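Local coordinates for protein tryptophane-5-halogenase (Microbispora sp. ATCC PTA-5024, PDB 5UAO) that binds FAD and probably chlorinates a tryptophan of the NAI-107 lanthipeptide precursor at carbon 5 of its indole ring, at residues Val79-Leu82 with His83-Gly87; Leu223-Asp226 with Phe227-Asp230. All blocks are in the same frame, centred on the assembly; numbering follows the deposited sequence.

In the fold
Two short-range contacts show how a chain finishes one element and starts another. Interaction 1 closes helix 76-85, where backbone carbonyls change partners and side chains three to five residues apart pack along the helix; five of its nine touching residues are buried, and it leans on helices 39-51 and 358-372. Interaction 2 opens strand 227-230, a member of the mixed eight-stranded sheet, with a tyrosine hydroxyl and a water holding the preceding loop; it is also partly buried but lies farther from the centre of the chain. The two share no element: their centres are 25 Å apart and their nearest atoms about 12 Å apart.

Interaction 1: Val79-Leu82 with His83-Gly87; sequences VMFL and HHYLG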
ATOM      1  N   VAL A  79     -15.162  10.670  12.719  1.00 25.92           N
ATOM      2  CA  VAL A  79     -15.631  12.064  12.800  1.00 25.25           C
ATOM      3  C   VAL A  79     -15.855  12.733  11.444  1.00 30.84           C
ATOM      4  O   VAL A  79     -16.922  13.375  11.212  1.00 35.19           O
ATOM      5  CB  VAL A  79     -14.666  12.916  13.637  1.00 31.78           C
ATOM      6  CG1 VAL A  79     -15.130  14.366  13.702  1.00 30.78           C
ATOM      7  CG2 VAL A  79     -14.563  12.322  15.063  1.00 32.76           C
ATOM      8  N   MET A  80     -14.892  12.573  10.533  1.00 29.47           N
ATOM      9  CA  MET A  80     -15.059  12.986   9.157  1.00 26.61           C
ATOM     10  C   MET A  80     -16.125  12.289   8.377  1.00 28.66           C
ATOM     11  O   MET A  80     -16.875  12.923   7.594  1.00 27.33           O
ATOM     12  CB  MET A  80     -13.733  12.935   8.422  1.00 32.44           C
ATOM     13  CG  MET A  80     -12.742  13.958   8.930  1.00 35.48           C
ATOM     14  SD  MET A  80     -11.267  14.017   7.893  1.00 43.43           S
ATOM     15  CE  MET A  80     -10.493  12.514   8.445  1.00 40.93           C
ATOM     16  N   PHE A  81     -16.202  10.972   8.513  1.00 29.65           N
ATOM     17  CA  PHE A  81     -17.286  10.230   7.891  1.00 29.15           C
ATOM     18  C   PHE A  81     -18.671  10.735   8.271  1.00 31.32           C
ATOM     19  O   PHE A  81     -19.513  11.048   7.410  1.00 30.49           O
ATOM     20  CB  PHE A  81     -17.121   8.725   8.223  1.00 27.83           C
ATOM     21  CG  PHE A  81     -18.114   7.852   7.542  1.00 24.72           C
ATOM     22  CD1 PHE A  81     -17.878   7.356   6.294  1.00 25.14           C
ATOM     23  CD2 PHE A  81     -19.254   7.484   8.196  1.00 26.23           C
ATOM     24  CE1 PHE A  81     -18.846   6.571   5.656  1.00 23.32           C
ATOM     25  CE2 PHE A  81     -20.207   6.719   7.584  1.00 27.53           C
ATOM     26  CZ  PHE A  81     -19.995   6.239   6.315  1.00 25.21           C
ATOM     27  N   LEU A  82     -18.898  10.913   9.563  1.00 30.11           N
ATOM     28  CA  LEU A  82     -20.194  11.360   9.995  1.00 29.09           C
ATOM     29  C   LEU A  82     -20.509  12.732   9.414  1.00 30.26           C
ATOM     30  O   LEU A  82     -21.598  12.941   8.851  1.00 29.32           O
ATOM     31  CB  LEU A  82     -20.333  11.377  11.537  1.00 28.99           C
ATOM     32  CG  LEU A  82     -20.282   9.988  12.227  1.00 30.67           C
ATOM     33  CD1 LEU A  82     -20.027  10.150  13.720  1.00 32.02           C
ATOM     34  CD2 LEU A  82     -21.537   9.155  11.951  1.00 30.91           C
ATOM     35  N   HIS A  83     -19.595  13.681   9.593  1.00 26.79           N
ATOM     36  CA  HIS A  83     -19.934  15.017   9.284  1.00 25.95           C
ATOM     37  C   HIS A  83     -19.780  15.365   7.769  1.00 28.18           C
ATOM     38  O   HIS A  83     -20.605  16.138   7.237  1.00 32.66           O
ATOM     39  CB  HIS A  83     -19.222  16.002  10.178  1.00 27.57           C
ATOM     40  CG  HIS A  83     -19.505  15.815  11.651  1.00 26.80           C
ATOM     41  ND1 HIS A  83     -20.778  15.774  12.172  1.00 28.60           N
ATOM     42  CD2 HIS A  83     -18.657  15.582  12.685  1.00 24.64           C
ATOM     43  CE1 HIS A  83     -20.705  15.533  13.481  1.00 28.42           C
ATOM     44  NE2 HIS A  83     -19.424  15.446  13.821  1.00 29.00           N
ATOM     45  N   HIS A  84     -18.740  14.867   7.122  1.00 28.25           N
ATOM     46  CA  HIS A  84     -18.457  15.207   5.753  1.00 31.50           C
ATOM     47  C   HIS A  84     -19.210  14.252   4.835  1.00 32.19           C
ATOM     48  O   HIS A  84     -20.006  14.692   4.035  1.00 32.78           O
ATOM     49  CB  HIS A  84     -16.983  15.220   5.427  1.00 33.49           C
ATOM     50  CG  HIS A  84     -16.247  16.397   5.976  1.00 35.06           C
ATOM     51  ND1 HIS A  84     -16.563  17.693   5.638  1.00 34.37           N
ATOM     52  CD2 HIS A  84     -15.204  16.479   6.846  1.00 33.54           C
ATOM     53  CE1 HIS A  84     -15.751  18.528   6.273  1.00 30.90           C
ATOM     54  NE2 HIS A  84     -14.907  17.818   6.996  1.00 32.56           N
ATOM     55  N   TYR A  85     -19.028  12.952   4.990  1.00 32.23           N
ATOM     56  CA  TYR A  85     -19.583  12.024   4.043  1.00 34.37           C
ATOM     57  C   TYR A  85     -21.074  11.961   4.183  1.00 33.55           C
ATOM     58  O   TYR A  85     -21.807  11.968   3.156  1.00 33.93           O
ATOM     59  CB  TYR A  85     -19.010  10.642   4.256  1.00 33.92           C
ATOM     60  CG  TYR A  85     -19.187   9.688   3.103  1.00 33.32           C
ATOM     61  CD1 TYR A  85     -18.329   9.746   1.998  1.00 34.87           C
ATOM     62  CD2 TYR A  85     -20.102   8.651   3.172  1.00 31.90           C
ATOM     63  CE1 TYR A  85     -18.424   8.823   0.966  1.00 32.36           C
ATOM     64  CE2 TYR A  85     -20.228   7.739   2.161  1.00 30.04           C
ATOM     65  CZ  TYR A  85     -19.411   7.842   1.054  1.00 34.65           C
ATOM     66  OH  TYR A  85     -19.556   6.949   0.062  1.00 40.84           O
ATOM     67  N   LEU A  86     -21.567  11.895   5.421  1.00 28.24           N
ATOM     68  CA  LEU A  86     -23.020  11.808   5.598  1.00 28.48           C
ATOM     69  C   LEU A  86     -23.668  13.208   5.807  1.00 30.23           C
ATOM     70  O   LEU A  86     -24.903  13.278   5.922  1.00 31.40           O
ATOM     71  CB  LEU A  86     -23.428  10.871   6.730  1.00 28.33           C
ATOM     72  CG  LEU A  86     -22.989   9.379   6.695  1.00 27.75           C
ATOM     73  CD1 LEU A  86     -23.633   8.732   7.894  1.00 28.03           C
ATOM     74  CD2 LEU A  86     -23.430   8.656   5.446  1.00 29.28           C
ATOM     75  N   GLY A  87     -22.880  14.282   5.851  1.00 30.89           N
ATOM     76  CA  GLY A  87     -23.451  15.661   5.986  1.00 33.00           C
ATOM     77  C   GLY A  87     -24.252  15.869   7.280  1.00 34.66           C
ATOM     78  O   GLY A  87     -25.246  16.622   7.333  1.00 35.79           O
TER
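V79 and H83 meet one helical turn apart: V79 O accepts H83 N at 3.1 Å, and the valine methyl CG1 lies 3.9 Å from CD2 of the imidazole. CG1 is anti to the backbone N (chi1 179°), which swings it alongside the carbonyl carbon and towards the histidine. That ring, with CB of L82 over one face, is fixed by partners beyond the two segments, NE2 bonding to the hydroxyl of Y174 and ND1 to the carbonyl of I88. M80 comes next: M80 O accepts H84 N at 2.7 Å, while the amide of Y85 makes a longer, weak bond to the same oxygen. CB and CG of M80 lie against CD2 of H84, whose NE2 reaches the carbonyl of A530.

Here the helix widens into a pi-type turn as it ends: F81 O receives L86 N, five residues on, at 3.0 Å with the donor almost in line with the carbonyl bond, whereas the bond from Y85 N is weak and bent to 121°. G87 then leaves the helical conformation with positive phi. Two carbons of the F81 ring make its contacts. CE1 approaches CD2 of Y85 at 3.5 Å, the two ring planes being nearly parallel (19°) but slid so far that they hardly overlap, with centroids 5.2 Å apart. CE2 packs against CG and CD1 of L86, each 4.0 Å away. F81 and Y85 both also touch helix 358-372, and K51 makes a cation-pi contact with Y85. L82, the last of the first four, sets its carbonyl O 3.5 Å from CB of L86, and both leucine side chains reach L43 of helix 39-51, at the start of which lies a glycine-rich sequence consistent with a Rossmann-type FAD-binding turn.

Interaction 2: Leu223-Asp226 with Phe227-Asp230; sequences LHYD and FYVD
Y228 sends its side chain back over the loop it has just left, and its hydroxyl OH accepts the amide N of Y225 at 3.0 Å in a nearly straight bond (167°). With CG beside the backbone N (chi1 -56°), the ring is laid along the preceding residues. Y225 has a similar first torsion (-54°), yet the two side chains cross at about a right angle, their ring planes 74° apart. CE2 of Y228 comes in at the edge of the Y225 ring, near its plane, 3.6 Å from CD2; in return, CB of Y225 lies over one face of the Y228 ring, towards its rim.

This contact sits where the chain enters strand 227-230, which runs parallel to strand 31-35 in the mixed sheet of a fold consistent with Rossmann-type FAD binding. Water 1, in the plane of the Y228 ring, also bridges the loop and the tyrosine, lying 2.8 Å from Y228 OH and 3.0 Å from Y225 O, to which it probably donates. The D226 carboxylate receives the amide of R30 on OD2 and forms a salt bridge with R377 through OD1.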
ATOM      1  N   LEU A 223     -40.721  -9.024  -0.768  1.00 35.25           N
ATOM      2  CA  LEU A 223     -39.990  -7.783  -1.001  1.00 35.11           C
ATOM      3  C   LEU A 223     -38.970  -8.009  -2.148  1.00 34.45           C
ATOM      4  O   LEU A 223     -38.307  -9.078  -2.242  1.00 29.70           O
ATOM      5  CB  LEU A 223     -39.296  -7.381   0.283  1.00 30.84           C
ATOM      6  CG  LEU A 223     -40.126  -7.387   1.564  1.00 32.26           C
ATOM      7  CD1 LEU A 223     -39.182  -7.183   2.732  1.00 30.73           C
ATOM      8  CD2 LEU A 223     -41.183  -6.264   1.464  1.00 35.51           C
ATOM      9  N   HIS A 224     -38.845  -7.026  -3.018  1.00 30.06           N
ATOM     10  CA  HIS A 224     -37.939  -7.130  -4.141  1.00 33.34           C
ATOM     11  C   HIS A 224     -37.218  -5.839  -4.284  1.00 32.39           C
ATOM     12  O   HIS A 224     -37.878  -4.785  -4.332  1.00 28.45           O
ATOM     13  CB  HIS A 224     -38.674  -7.364  -5.485  1.00 41.97           C
ATOM     14  CG  HIS A 224     -37.748  -7.315  -6.677  1.00 51.40           C
ATOM     15  ND1 HIS A 224     -37.083  -8.429  -7.158  1.00 57.52           N
ATOM     16  CD2 HIS A 224     -37.330  -6.273  -7.442  1.00 56.43           C
ATOM     17  CE1 HIS A 224     -36.331  -8.084  -8.188  1.00 57.44           C
ATOM     18  NE2 HIS A 224     -36.456  -6.780  -8.375  1.00 59.89           N
ATOM     19  N   TYR A 225     -35.906  -5.905  -4.509  1.00 27.70           N
ATOM     20  CA  TYR A 225     -35.071  -4.698  -4.753  1.00 26.90           C
ATOM     21  C   TYR A 225     -34.061  -5.029  -5.831  1.00 26.24           C
ATOM     22  O   TYR A 225     -33.717  -6.211  -6.072  1.00 27.88           O
ATOM     23  CB  TYR A 225     -34.334  -4.174  -3.468  1.00 27.80           C
ATOM     24  CG  TYR A 225     -35.284  -3.927  -2.308  1.00 27.66           C
ATOM     25  CD1 TYR A 225     -36.116  -2.815  -2.283  1.00 31.01           C
ATOM     26  CD2 TYR A 225     -35.436  -4.866  -1.309  1.00 33.24           C
ATOM     27  CE1 TYR A 225     -37.060  -2.644  -1.285  1.00 31.79           C
ATOM     28  CE2 TYR A 225     -36.355  -4.699  -0.300  1.00 35.37           C
ATOM     29  CZ  TYR A 225     -37.145  -3.560  -0.299  1.00 31.17           C
ATOM     30  OH  TYR A 225     -38.020  -3.464   0.706  1.00 31.65           O
ATOM     31  N   ASP A 226     -33.522  -4.018  -6.466  1.00 29.13           N
ATOM     32  CA  ASP A 226     -32.505  -4.258  -7.494  1.00 31.03           C
ATOM     33  C   ASP A 226     -31.163  -4.683  -6.882  1.00 34.00           C
ATOM     34  O   ASP A 226     -30.446  -5.456  -7.457  1.00 33.94           O
ATOM     35  CB  ASP A 226     -32.317  -3.037  -8.402  1.00 32.07           C
ATOM     36  CG  ASP A 226     -33.598  -2.678  -9.210  1.00 34.01           C
ATOM     37  OD1 ASP A 226     -34.306  -3.598  -9.709  1.00 30.08           O
ATOM     38  OD2 ASP A 226     -33.857  -1.464  -9.359  1.00 28.51           O
ATOM     39  N   PHE A 227     -30.876  -4.196  -5.682  1.00 29.35           N
ATOM     40  CA  PHE A 227     -29.660  -4.547  -4.970  1.00 28.81           C
ATOM     41  C   PHE A 227     -29.994  -4.679  -3.489  1.00 25.89           C
ATOM     42  O   PHE A 227     -30.786  -3.911  -2.971  1.00 27.05           O
ATOM     43  CB  PHE A 227     -28.571  -3.468  -5.153  1.00 25.92           C
ATOM     44  CG  PHE A 227     -27.187  -3.936  -4.777  1.00 29.66           C
ATOM     45  CD1 PHE A 227     -26.367  -4.599  -5.717  1.00 30.93           C
ATOM     46  CD2 PHE A 227     -26.711  -3.751  -3.502  1.00 30.14           C
ATOM     47  CE1 PHE A 227     -25.090  -5.033  -5.387  1.00 31.03           C
ATOM     48  CE2 PHE A 227     -25.420  -4.160  -3.150  1.00 31.84           C
ATOM     49  CZ  PHE A 227     -24.616  -4.836  -4.094  1.00 33.35           C
ATOM     50  N   TYR A 228     -29.331  -5.605  -2.805  1.00 23.78           N
ATOM     51  CA  TYR A 228     -29.537  -5.803  -1.369  1.00 24.42           C
ATOM     52  C   TYR A 228     -28.243  -5.556  -0.571  1.00 24.54           C
ATOM     53  O   TYR A 228     -27.174  -6.100  -0.925  1.00 26.02           O
ATOM     54  CB  TYR A 228     -29.968  -7.267  -1.112  1.00 24.65           C
ATOM     55  CG  TYR A 228     -31.200  -7.666  -1.899  1.00 24.86           C
ATOM     56  CD1 TYR A 228     -31.098  -8.026  -3.234  1.00 26.66           C
ATOM     57  CD2 TYR A 228     -32.446  -7.624  -1.319  1.00 26.72           C
ATOM     58  CE1 TYR A 228     -32.217  -8.317  -3.953  1.00 28.64           C
ATOM     59  CE2 TYR A 228     -33.593  -7.911  -2.057  1.00 25.40           C
ATOM     60  CZ  TYR A 228     -33.488  -8.266  -3.333  1.00 26.58           C
ATOM     61  OH  TYR A 228     -34.671  -8.579  -4.068  1.00 27.33           O
ATOM     62  N   VAL A 229     -28.365  -4.882   0.557  1.00 22.75           N
ATOM     63  CA  VAL A 229     -27.229  -4.781   1.492  1.00 25.45           C
ATOM     64  C   VAL A 229     -27.563  -5.687   2.710  1.00 25.37           C
ATOM     65  O   VAL A 229     -28.647  -5.576   3.313  1.00 24.53           O
ATOM     66  CB  VAL A 229     -26.943  -3.326   1.920  1.00 24.26           C
ATOM     67  CG1 VAL A 229     -25.626  -3.232   2.653  1.00 26.62           C
ATOM     68  CG2 VAL A 229     -26.868  -2.346   0.749  1.00 25.70           C
ATOM     69  N   ASP A 230     -26.679  -6.649   3.015  1.00 24.48           N
ATOM     70  CA  ASP A 230     -26.876  -7.481   4.162  1.00 25.50           C
ATOM     71  C   ASP A 230     -26.293  -6.837   5.426  1.00 25.50           C
ATOM     72  O   ASP A 230     -25.064  -6.804   5.633  1.00 24.15           O
ATOM     73  CB  ASP A 230     -26.281  -8.865   3.944  1.00 24.61           C
ATOM     74  CG  ASP A 230     -26.626  -9.801   5.073  1.00 24.75           C
ATOM     75  OD1 ASP A 230     -27.075  -9.348   6.149  1.00 24.64           O
ATOM     76  OD2 ASP A 230     -26.417 -11.036   4.908  1.00 23.70           O
TER
HETATM   77  O   HOH W   1     -33.937  -9.167  -6.694  1.00 33.48           O